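Local coordinates for protein ATPase associated with various cellular activities, AAA_5 (Staphylothermus marinus, PDB 6N0S) that probably binds nucleic acid through this N-terminal EVE-like domain of McrB, whose remaining AAA+ part is thought to bind and hydrolyse ATP, at residues 12-17 and 159-164; 90-95 and 122-127; 96-101 and 134-139; 153-158 and 171-176. All blocks are in the same frame, centred on the assembly; numbering follows the deposited sequence.

Interaction 1: residues 12-17 and 159-164; sequences YWVEIN and ITWTGR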
# COMPACT_ATOMS: atom_id res chain seq x y z
N TYR A 12 7.13 -0.67 -10.52
CA TYR A 12 7.49 -0.14 -9.21
C TYR A 12 6.41 0.82 -8.77
O TYR A 12 6.08 1.76 -9.51
CB TYR A 12 8.84 0.57 -9.29
CG TYR A 12 9.88 -0.35 -9.90
CD1 TYR A 12 10.48 -1.34 -9.13
CD2 TYR A 12 10.23 -0.24 -11.24
CE1 TYR A 12 11.42 -2.19 -9.68
CE2 TYR A 12 11.17 -1.08 -11.80
CZ TYR A 12 11.76 -2.05 -11.02
OH TYR A 12 12.68 -2.89 -11.58
N TRP A 13 5.81 0.55 -7.59
CA TRP A 13 4.75 1.37 -7.01
C TRP A 13 5.10 1.68 -5.57
O TRP A 13 5.87 0.95 -4.93
CB TRP A 13 3.36 0.68 -7.08
CG TRP A 13 2.83 0.56 -8.47
CD1 TRP A 13 3.30 -0.22 -9.46
CD2 TRP A 13 1.71 1.28 -9.02
NE1 TRP A 13 2.55 -0.03 -10.60
CE2 TRP A 13 1.57 0.88 -10.35
CE3 TRP A 13 0.81 2.21 -8.50
CZ2 TRP A 13 0.56 1.39 -11.18
CZ3 TRP A 13 -0.18 2.68 -9.28
CH2 TRP A 13 -0.30 2.30 -10.62
N VAL A 14 4.56 2.80 -5.07
CA VAL A 14 4.67 3.20 -3.66
C VAL A 14 3.30 3.13 -3.01
O VAL A 14 2.31 3.60 -3.57
CB VAL A 14 5.23 4.62 -3.51
CG1 VAL A 14 5.16 5.10 -2.06
CG2 VAL A 14 6.68 4.69 -3.99
N GLU A 15 3.24 2.53 -1.84
CA GLU A 15 2.06 2.56 -0.99
C GLU A 15 2.22 3.71 -0.00
O GLU A 15 3.20 3.74 0.77
CB GLU A 15 1.89 1.23 -0.24
CG GLU A 15 0.62 1.17 0.63
CD GLU A 15 0.63 0.13 1.75
OE1 GLU A 15 1.67 -0.07 2.41
OE2 GLU A 15 -0.42 -0.50 1.98
N ILE A 16 1.25 4.62 0.02
CA ILE A 16 1.27 5.80 0.88
C ILE A 16 0.36 5.56 2.10
O ILE A 16 -0.84 5.29 1.95
CB ILE A 16 0.84 7.04 0.09
CG1 ILE A 16 1.83 7.27 -1.05
CG2 ILE A 16 0.83 8.27 1.00
CD1 ILE A 16 1.30 8.10 -2.08
N ASN A 17 0.94 5.62 3.29
CA ASN A 17 0.25 5.44 4.58
C ASN A 17 0.26 6.81 5.27
O ASN A 17 1.23 7.18 5.93
CB ASN A 17 0.93 4.36 5.40
CG ASN A 17 0.90 3.00 4.72
OD1 ASN A 17 -0.06 2.26 4.86
ND2 ASN A 17 1.96 2.66 3.98
N ILE A 159 4.55 16.03 -4.39
CA ILE A 159 3.38 16.90 -4.53
C ILE A 159 2.27 16.22 -5.32
O ILE A 159 1.09 16.52 -5.14
CB ILE A 159 3.81 18.25 -5.14
CG1 ILE A 159 2.68 19.27 -5.08
CG2 ILE A 159 4.30 18.09 -6.58
CD1 ILE A 159 2.18 19.51 -3.70
N THR A 160 2.61 15.26 -6.18
CA THR A 160 1.60 14.58 -6.98
C THR A 160 0.93 13.45 -6.23
O THR A 160 -0.04 12.88 -6.75
CB THR A 160 2.19 14.04 -8.30
OG1 THR A 160 3.07 12.95 -8.07
CG2 THR A 160 2.96 15.12 -9.03
N TRP A 161 1.39 13.14 -5.01
CA TRP A 161 0.90 12.05 -4.19
C TRP A 161 -0.29 12.44 -3.33
O TRP A 161 -0.84 11.59 -2.62
CB TRP A 161 2.04 11.54 -3.29
CG TRP A 161 3.14 10.90 -4.07
CD1 TRP A 161 3.22 10.79 -5.43
CD2 TRP A 161 4.33 10.28 -3.55
NE1 TRP A 161 4.36 10.11 -5.78
CE2 TRP A 161 5.07 9.80 -4.65
CE3 TRP A 161 4.84 10.08 -2.26
CZ2 TRP A 161 6.28 9.15 -4.52
CZ3 TRP A 161 6.04 9.42 -2.12
CH2 TRP A 161 6.75 8.96 -3.24
N THR A 162 -0.69 13.70 -3.38
CA THR A 162 -1.74 14.18 -2.48
C THR A 162 -3.01 13.38 -2.68
O THR A 162 -3.50 13.22 -3.81
CB THR A 162 -1.99 15.67 -2.73
OG1 THR A 162 -0.75 16.38 -2.69
CG2 THR A 162 -2.88 16.24 -1.67
N GLY A 163 -3.54 12.85 -1.59
CA GLY A 163 -4.77 12.08 -1.62
C GLY A 163 -4.67 10.72 -2.27
O GLY A 163 -5.70 10.15 -2.63
N ARG A 164 -3.47 10.22 -2.49
CA ARG A 164 -3.29 8.93 -3.16
C ARG A 164 -3.00 7.85 -2.15
O ARG A 164 -2.45 8.10 -1.08
CB ARG A 164 -2.13 9.00 -4.15
CG ARG A 164 -2.29 10.08 -5.22
CD ARG A 164 -3.26 9.69 -6.24
NE ARG A 164 -3.31 10.68 -7.32
CZ ARG A 164 -4.15 10.57 -8.35
NH1 ARG A 164 -4.98 9.52 -8.43
NH2 ARG A 164 -4.17 11.51 -9.29

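Interaction 2: residues 90-95 and 122-127; sequences YSWPEI and RIIRPS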
# COMPACT_ATOMS: atom_id res chain seq x y z
N TYR A 90 -14.47 -7.44 -2.33
CA TYR A 90 -14.98 -7.71 -0.99
C TYR A 90 -15.89 -6.59 -0.50
O TYR A 90 -15.70 -5.42 -0.85
CB TYR A 90 -13.86 -7.84 0.03
CG TYR A 90 -12.89 -8.95 -0.22
CD1 TYR A 90 -11.79 -8.77 -1.05
CD2 TYR A 90 -13.05 -10.18 0.39
CE1 TYR A 90 -10.88 -9.80 -1.27
CE2 TYR A 90 -12.16 -11.21 0.17
CZ TYR A 90 -11.08 -11.01 -0.64
OH TYR A 90 -10.21 -12.05 -0.84
N SER A 91 -16.85 -6.96 0.34
CA SER A 91 -17.48 -5.92 1.15
C SER A 91 -16.60 -5.61 2.36
O SER A 91 -15.58 -6.24 2.59
CB SER A 91 -18.87 -6.36 1.61
OG SER A 91 -18.76 -7.39 2.54
N TRP A 92 -17.00 -4.60 3.11
CA TRP A 92 -16.23 -4.17 4.28
C TRP A 92 -16.21 -5.24 5.36
O TRP A 92 -15.12 -5.57 5.87
CB TRP A 92 -16.81 -2.84 4.77
CG TRP A 92 -16.32 -2.35 6.10
CD1 TRP A 92 -17.08 -2.09 7.21
CD2 TRP A 92 -14.97 -2.03 6.46
NE1 TRP A 92 -16.30 -1.62 8.23
CE2 TRP A 92 -15.00 -1.57 7.80
CE3 TRP A 92 -13.75 -2.08 5.78
CZ2 TRP A 92 -13.86 -1.17 8.47
CZ3 TRP A 92 -12.61 -1.69 6.45
CH2 TRP A 92 -12.67 -1.25 7.80
N PRO A 93 -17.33 -5.85 5.74
CA PRO A 93 -17.23 -6.90 6.76
C PRO A 93 -16.39 -8.07 6.29
O PRO A 93 -15.62 -8.62 7.08
CB PRO A 93 -18.70 -7.28 7.01
CG PRO A 93 -19.49 -6.11 6.52
CD PRO A 93 -18.72 -5.54 5.37
N GLU A 94 -16.46 -8.41 5.01
CA GLU A 94 -15.70 -9.55 4.49
C GLU A 94 -14.20 -9.26 4.54
O GLU A 94 -13.41 -10.12 4.93
CB GLU A 94 -16.11 -9.84 3.03
CG GLU A 94 -17.49 -10.43 2.85
CD GLU A 94 -17.98 -10.32 1.39
OE1 GLU A 94 -17.20 -9.93 0.48
OE2 GLU A 94 -19.16 -10.62 1.16
N ILE A 95 -13.78 -8.09 4.07
CA ILE A 95 -12.33 -7.87 4.00
C ILE A 95 -11.76 -7.68 5.41
O ILE A 95 -10.63 -8.08 5.67
CB ILE A 95 -11.98 -6.70 3.06
CG1 ILE A 95 -10.50 -6.78 2.68
CG2 ILE A 95 -12.31 -5.35 3.68
CD1 ILE A 95 -10.12 -5.84 1.59
N ARG A 122 -13.35 5.40 10.71
CA ARG A 122 -13.54 6.83 10.87
C ARG A 122 -13.38 7.58 9.56
O ARG A 122 -14.07 8.58 9.30
CB ARG A 122 -12.51 7.40 11.86
CG ARG A 122 -12.76 7.08 13.29
CD ARG A 122 -11.78 7.83 14.14
NE ARG A 122 -12.08 9.25 14.09
CZ ARG A 122 -13.05 9.85 14.78
NH1 ARG A 122 -13.84 9.14 15.60
NH2 ARG A 122 -13.23 11.15 14.66
N ILE A 123 -12.46 7.13 8.71
CA ILE A 123 -12.02 7.92 7.57
C ILE A 123 -12.76 7.55 6.29
O ILE A 123 -13.12 8.43 5.50
CB ILE A 123 -10.50 7.77 7.43
CG1 ILE A 123 -9.85 8.53 8.58
CG2 ILE A 123 -9.98 8.33 6.10
CD1 ILE A 123 -8.47 8.13 8.81
N ILE A 124 -13.01 6.27 6.03
CA ILE A 124 -13.57 5.87 4.74
C ILE A 124 -15.08 5.61 4.76
O ILE A 124 -15.71 5.68 3.69
CB ILE A 124 -12.84 4.64 4.14
CG1 ILE A 124 -12.93 3.42 5.04
CG2 ILE A 124 -11.40 4.99 3.85
CD1 ILE A 124 -12.31 2.19 4.41
N ARG A 125 -15.66 5.34 5.92
CA ARG A 125 -17.11 5.19 6.08
C ARG A 125 -17.75 4.33 4.99
O ARG A 125 -18.49 4.84 4.15
CB ARG A 125 -17.76 6.57 6.13
CG ARG A 125 -17.12 7.48 7.19
CD ARG A 125 -17.68 8.88 7.21
NE ARG A 125 -17.29 9.67 6.04
CZ ARG A 125 -16.10 10.25 5.89
NH1 ARG A 125 -15.17 10.16 6.83
NH2 ARG A 125 -15.84 10.93 4.79
N PRO A 126 -17.52 3.03 5.00
CA PRO A 126 -18.11 2.18 3.97
C PRO A 126 -19.62 2.11 4.10
O PRO A 126 -20.20 2.32 5.17
CB PRO A 126 -17.48 0.80 4.24
CG PRO A 126 -16.34 1.07 5.15
CD PRO A 126 -16.74 2.24 5.96
N SER A 127 -20.25 1.78 2.99
CA SER A 127 -21.65 1.40 2.94
C SER A 127 -21.74 -0.06 2.55
O SER A 127 -20.75 -0.68 2.14
CB SER A 127 -22.40 2.28 1.95
OG SER A 127 -22.12 1.89 0.61
O HOH W 1 -19.15 -2.84 1.97

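Interaction 3: residues 96-101 and 134-139; sequences KKVLRK and LFRLAE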
# COMPACT_ATOMS: atom_id res chain seq x y z
N LYS A 96 -12.51 -7.05 6.32
CA LYS A 96 -12.12 -6.98 7.74
C LYS A 96 -11.76 -8.35 8.30
O LYS A 96 -10.81 -8.49 9.09
CB LYS A 96 -13.27 -6.49 8.60
CG LYS A 96 -13.49 -5.07 8.71
CD LYS A 96 -14.82 -4.94 9.45
CE LYS A 96 -14.68 -4.07 10.68
NZ LYS A 96 -14.00 -4.79 11.77
N LYS A 97 -12.58 -9.34 7.99
CA LYS A 97 -12.37 -10.67 8.53
C LYS A 97 -11.16 -11.33 7.89
O LYS A 97 -10.39 -12.02 8.56
CB LYS A 97 -13.66 -11.47 8.31
CG LYS A 97 -13.67 -12.87 8.83
CD LYS A 97 -15.04 -13.52 8.60
CE LYS A 97 -15.08 -14.96 9.10
NZ LYS A 97 -15.08 -15.03 10.61
N VAL A 98 -10.94 -11.10 6.60
CA VAL A 98 -9.75 -11.64 5.94
C VAL A 98 -8.48 -10.98 6.48
O VAL A 98 -7.47 -11.64 6.73
CB VAL A 98 -9.86 -11.45 4.42
CG1 VAL A 98 -8.54 -11.79 3.76
CG2 VAL A 98 -11.02 -12.28 3.86
N LEU A 99 -8.50 -9.65 6.61
CA LEU A 99 -7.33 -8.94 7.13
C LEU A 99 -7.05 -9.30 8.58
O LEU A 99 -5.88 -9.45 8.97
CB LEU A 99 -7.53 -7.44 7.01
CG LEU A 99 -7.66 -6.92 5.56
CD1 LEU A 99 -8.13 -5.44 5.54
CD2 LEU A 99 -6.33 -7.08 4.89
N ARG A 100 -8.09 -9.41 9.40
CA ARG A 100 -7.85 -9.77 10.82
C ARG A 100 -7.13 -11.11 10.92
O ARG A 100 -6.18 -11.26 11.71
CB ARG A 100 -9.18 -9.82 11.58
CG ARG A 100 -9.06 -10.33 13.09
CD ARG A 100 -10.38 -10.15 13.88
NE ARG A 100 -10.77 -8.75 14.05
CZ ARG A 100 -10.37 -7.93 15.00
NH1 ARG A 100 -9.54 -8.35 15.97
NH2 ARG A 100 -10.80 -6.68 14.99
N LYS A 101 -7.55 -12.09 10.12
CA LYS A 101 -6.85 -13.37 10.11
C LYS A 101 -5.40 -13.20 9.67
O LYS A 101 -4.48 -13.74 10.30
CB LYS A 101 -7.59 -14.37 9.22
CG LYS A 101 -6.82 -15.65 8.95
CD LYS A 101 -7.71 -16.69 8.28
CE LYS A 101 -6.91 -17.77 7.58
NZ LYS A 101 -5.81 -18.30 8.44
N LEU A 134 -8.01 -6.24 -2.63
CA LEU A 134 -7.01 -6.82 -1.75
C LEU A 134 -5.93 -7.49 -2.57
O LEU A 134 -6.23 -8.37 -3.37
CB LEU A 134 -7.64 -7.84 -0.81
CG LEU A 134 -6.73 -8.62 0.13
CD1 LEU A 134 -5.96 -7.71 1.01
CD2 LEU A 134 -7.59 -9.53 0.95
N PHE A 135 -4.69 -7.12 -2.32
CA PHE A 135 -3.53 -7.82 -2.85
C PHE A 135 -2.73 -8.38 -1.68
O PHE A 135 -2.44 -7.66 -0.71
CB PHE A 135 -2.65 -6.90 -3.68
CG PHE A 135 -3.30 -6.40 -4.94
CD1 PHE A 135 -3.46 -7.23 -6.03
CD2 PHE A 135 -3.75 -5.10 -5.04
CE1 PHE A 135 -4.03 -6.79 -7.20
CE2 PHE A 135 -4.34 -4.66 -6.20
CZ PHE A 135 -4.48 -5.52 -7.29
N ARG A 136 -2.34 -9.65 -1.78
CA ARG A 136 -1.44 -10.24 -0.80
C ARG A 136 -0.00 -10.01 -1.26
O ARG A 136 0.35 -10.39 -2.37
CB ARG A 136 -1.74 -11.73 -0.64
CG ARG A 136 -3.04 -12.00 0.11
CD ARG A 136 -3.45 -13.44 -0.01
NE ARG A 136 -4.07 -13.93 1.21
CZ ARG A 136 -5.38 -13.90 1.47
NH1 ARG A 136 -6.23 -13.41 0.58
NH2 ARG A 136 -5.83 -14.40 2.61
N LEU A 137 0.81 -9.39 -0.40
CA LEU A 137 2.23 -9.15 -0.60
C LEU A 137 3.06 -10.29 -0.01
O LEU A 137 2.58 -11.10 0.78
CB LEU A 137 2.65 -7.84 0.06
CG LEU A 137 1.86 -6.61 -0.41
CD1 LEU A 137 2.23 -5.40 0.42
CD2 LEU A 137 2.10 -6.36 -1.89
N ALA A 138 4.36 -10.25 -0.31
CA ALA A 138 5.32 -11.24 0.18
C ALA A 138 6.67 -10.56 0.31
O ALA A 138 6.94 -9.57 -0.37
CB ALA A 138 5.47 -12.42 -0.77
N GLU A 139 7.49 -11.11 1.21
CA GLU A 139 8.92 -10.78 1.34
C GLU A 139 9.16 -9.37 1.83
O GLU A 139 10.21 -8.81 1.56
CB GLU A 139 9.66 -10.98 0.01
CG GLU A 139 9.41 -12.33 -0.71
CD GLU A 139 9.98 -12.38 -2.16
OE1 GLU A 139 10.99 -11.69 -2.46
OE2 GLU A 139 9.39 -13.09 -3.01

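Interaction 4: residues 153-158 and 171-176; sequences RDIISH and PEDYEA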
# COMPACT_ATOMS: atom_id res chain seq x y z
N ARG A 153 13.88 14.07 -2.17
CA ARG A 153 12.79 15.00 -2.48
C ARG A 153 12.92 15.59 -3.87
O ARG A 153 11.92 15.99 -4.46
CB ARG A 153 12.75 16.11 -1.43
CG ARG A 153 14.01 16.96 -1.32
CD ARG A 153 13.88 18.06 -0.25
NE ARG A 153 12.66 18.85 -0.40
CZ ARG A 153 11.63 18.85 0.45
NH1 ARG A 153 11.64 18.11 1.55
NH2 ARG A 153 10.57 19.61 0.20
N ASP A 154 14.13 15.67 -4.41
CA ASP A 154 14.35 16.24 -5.73
C ASP A 154 14.33 15.18 -6.81
O ASP A 154 14.52 15.51 -7.99
CB ASP A 154 15.67 17.02 -5.74
CG ASP A 154 15.58 18.33 -4.94
OD1 ASP A 154 14.55 19.03 -5.07
OD2 ASP A 154 16.51 18.66 -4.17
N ILE A 155 14.03 13.94 -6.45
CA ILE A 155 14.03 12.80 -7.36
C ILE A 155 12.61 12.33 -7.64
O ILE A 155 12.19 12.22 -8.80
CB ILE A 155 14.89 11.66 -6.79
CG1 ILE A 155 16.35 12.07 -6.81
CG2 ILE A 155 14.65 10.37 -7.56
CD1 ILE A 155 17.19 11.29 -5.84
N ILE A 156 11.86 12.03 -6.58
CA ILE A 156 10.44 11.69 -6.70
C ILE A 156 9.62 12.96 -6.51
O ILE A 156 10.13 13.98 -6.04
CB ILE A 156 10.04 10.58 -5.70
CG1 ILE A 156 10.53 10.86 -4.26
CG2 ILE A 156 10.60 9.22 -6.15
CD1 ILE A 156 9.62 11.77 -3.41
N SER A 157 8.34 12.91 -6.86
CA SER A 157 7.52 14.11 -6.82
C SER A 157 6.38 13.90 -5.83
O SER A 157 5.26 13.52 -6.20
CB SER A 157 7.00 14.46 -8.23
OG SER A 157 6.53 15.80 -8.19
N HIS A 158 6.66 14.21 -4.58
CA HIS A 158 5.70 14.04 -3.50
C HIS A 158 4.44 14.88 -3.73
O HIS A 158 3.35 14.46 -3.33
CB HIS A 158 6.39 14.38 -2.17
CG HIS A 158 5.50 14.36 -0.97
ND1 HIS A 158 4.73 15.44 -0.60
CD2 HIS A 158 5.30 13.41 -0.02
CE1 HIS A 158 4.06 15.14 0.50
NE2 HIS A 158 4.40 13.92 0.88
N PRO A 171 11.62 3.16 -12.83
CA PRO A 171 12.64 2.21 -12.34
C PRO A 171 13.80 2.89 -11.65
O PRO A 171 14.28 2.40 -10.62
CB PRO A 171 13.09 1.48 -13.62
CG PRO A 171 11.84 1.48 -14.50
CD PRO A 171 11.15 2.83 -14.19
N GLU A 172 14.23 4.05 -12.14
CA GLU A 172 15.34 4.74 -11.52
C GLU A 172 14.95 5.34 -10.17
O GLU A 172 15.83 5.57 -9.33
CB GLU A 172 15.85 5.81 -12.50
CG GLU A 172 14.82 6.83 -12.89
CD GLU A 172 14.21 6.61 -14.28
OE1 GLU A 172 13.94 7.64 -14.93
OE2 GLU A 172 13.99 5.43 -14.71
N ASP A 173 13.66 5.63 -9.94
CA ASP A 173 13.26 6.13 -8.63
C ASP A 173 13.31 5.02 -7.59
O ASP A 173 13.72 5.25 -6.46
CB ASP A 173 11.85 6.74 -8.66
CG ASP A 173 11.69 7.84 -9.69
OD1 ASP A 173 12.70 8.53 -9.95
OD2 ASP A 173 10.57 7.99 -10.23
N TYR A 174 12.86 3.82 -7.98
CA TYR A 174 13.04 2.63 -7.16
C TYR A 174 14.50 2.42 -6.77
O TYR A 174 14.83 2.27 -5.60
CB TYR A 174 12.52 1.41 -7.91
CG TYR A 174 12.85 0.16 -7.18
CD1 TYR A 174 12.07 -0.27 -6.09
CD2 TYR A 174 13.99 -0.57 -7.51
CE1 TYR A 174 12.40 -1.40 -5.39
CE2 TYR A 174 14.33 -1.71 -6.80
CZ TYR A 174 13.53 -2.12 -5.74
OH TYR A 174 13.88 -3.26 -5.06
N GLU A 175 15.39 2.40 -7.76
CA GLU A 175 16.81 2.21 -7.48
C GLU A 175 17.35 3.31 -6.58
O GLU A 175 18.22 3.05 -5.74
CB GLU A 175 17.60 2.16 -8.79
CG GLU A 175 17.33 0.93 -9.61
CD GLU A 175 18.42 0.62 -10.62
OE1 GLU A 175 19.11 1.56 -11.09
OE2 GLU A 175 18.56 -0.58 -10.97
N ALA A 176 16.83 4.53 -6.72
CA ALA A 176 17.33 5.61 -5.88
C ALA A 176 16.98 5.39 -4.41
O ALA A 176 17.80 5.67 -3.52
CB ALA A 176 16.75 6.95 -6.36

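Interaction 1: residues 12-17 and 159-164
Ile16 and Trp161 form the centre of this buried contact, between strand 12-17 and the turn that precedes strand 166-169. Ile16 extends its longer branch to the loop: with CG1 anti to its own carbonyl carbon (chi1 -61°) and CD1 carried on in an extended chain, CD1 comes to rest 3.7 Å from Trp161 CB. The same methyl lies 3.9 Å from Trp161 CG, so it sits where the indole joins its stem and meets the ring obliquely. At the far end of the indole, Val14 CG2 approaches Trp161 CH2 more distantly, at 4.3 Å. One strand face thus supplies both aliphatic partners, while the alternate residues Glu15 and Asn17 point the other way, the Glu15 carboxylate hydrogen-bonded to His59 and Tyr165.

The loop side is shaped by a type II turn from Trp161 to Arg164, closed by Arg164 N to Trp161 O at 3.0 Å, with Gly163 at positive phi (71°). The turn brings Arg164 O to 3.6 Å from Ile16 CB and Arg164 CB to 4.1 Å from Ile16 CD1. Beyond CB the arginine bends at chi2 and leads away to a salt bridge with Glu41. No hydrogen bond joins the two segments, which implies that their adhesion rests on apolar packing, with the charged end of Arg164 paired away from the hydrophobic interface.

Interaction 2: residues 90-95 and 122-127
A proline-on-tryptophan CH-pi contact joins the first turn of helix 92-105 to the residues that leave helix 110-124. Pro126 CG stands 3.6 Å from the centroid of the five-membered ring of Trp92, only 15° off its normal, which places the carbon over the face. Its neighbour Pro126 CB lies 3.7 Å from Trp92 CB, so the proline also leans on the stem of the indole. Trp92 holds CG anti to its backbone N (chi1 169°), and this swings the ring out from the helix start to meet the proline. Ile124 CD1 adds a looser, oblique touch at 4.4 Å from Trp92 CZ3. Replacing Trp92 by an alanine would probably leave Pro126 without its aromatic face and open a gap next to Trp32, whose side chain also touches the tryptophan.

A water accepts from Trp92 N at 3.0 Å and lies 2.7 Å from Ser127 O, bridging the two backbones. Ser91 N, at the N-cap, donates to Glu94 OE1 at 3.0 Å (166°). Across the contact, Arg125 leaves the helix with positive phi and turns the chain into Pro126. The beginning of one helix lying beside the end of the next is the arrangement of an alpha-alpha hairpin.

Interaction 3: residues 96-101 and 134-139
Val98 overlaps Leu134 with a single methyl: Val98 CG1 lies 3.7 Å from Leu134 CD2, the closest approach between helix 96-101 and strand 134-136. That branch is anti to the valine's backbone N (chi1 170°), which directs it at the strand. Leu134 answers with both of its methyls. Its CG stands anti to the backbone N (chi1 176°), lifting the fork off the strand; CD2 takes Val98, and Leu134 CD1 meets Leu99 CD2 at 3.9 Å. Leu99 reaches this position although its CB does not point straight at the strand, and the two leucine side chains lie alongside, pointing in opposing senses.

The arrangement is helix-on-sheet packing: helix 92-105 lies over the three-stranded antiparallel sheet whose middle strand is 132-136. The axes of segments 96-101 and 134-136 approach to 11.2 Å and diverge by 20°, so here helix and strand run nearly in the same direction. Leu99 also touches Thr30 and Trp32 of the neighbouring strand 30-34, and Phe117 of helix 110-124 packs on it too, so this leucine lies at a junction between helix pair and sheet.

At the exposed border Arg136 lies nearly perpendicular to Val98. Its chain bends at chi3, and NH2 ends 3.9 Å from Val98 CG1, an oblique van der Waals contact without a hydrogen bond.

Interaction 4: residues 153-158 and 171-176
Two neighbouring isoleucines of segment 153-158, part of the loop before strand 166-169, rest on the first turns of helix 171-178, and they do so with different tightness. The closer packing gathers round Asp173, a buried residue whose backbone is also the nearest to the loop: the CA atoms of Ile156 and Asp173 are 6.5 Å apart. Ile156 CG2 lies 3.7 Å from Asp173 CB and 4.0 Å from Asp173 CG, crossing the root of the acid rather than its polar end. With CG1 placed between the backbone N and the carbonyl carbon (chi1 48°), Ile156 sends its longer branch away from the helix to Trp161, leaving CG2 to make the contact.

Next to it, Ile155 CG2, anti to its own backbone N, comes to 3.6 Å from Asp173 OD1. A methyl offers this oxygen no hydrogen bond; OD1 is instead held in a salt bridge by Arg170, just before the helix. Lying in the first helical turn, the carboxylate would probably also be stabilised by the positive end of the helix dipole.

The looser part lies one turn on. There Ile155 CG2 and Ala176 CB are 4.2 Å apart, both residues are partly exposed, and Arg180 is a further neighbour of Ile155. No hydrogen bond spans the segments. Meanwhile Tyr174 points away from the loop and stacks on Tyr12 of the mixed sheet. The short C-terminal helix is therefore sandwiched between loop and sheet, a packing that joins the end of this PUA-like EVE domain to its beta core.

In the fold
From the N terminus, strand 12-17 opens interaction 1, whose partner arrives only at 159-164, so this contact closes a long loop that contains interactions 2 and 3 whole. Those two cross each other along the chain and share helix 92-105: interaction 2 ties its start to the end of helix 110-124, interaction 3 its next turns to strand 132-136. They touch where Tyr90 and Ile95 pack on Leu134. Interaction 4 follows both in series and crosses interaction 1, which it touches through Pro171 on Tyr12. Interactions 1 and 4 join the loop before strand 166-169 and the C-terminal helix to the mixed sheet, while 2 and 3 gather the helix pair on the smaller sheet.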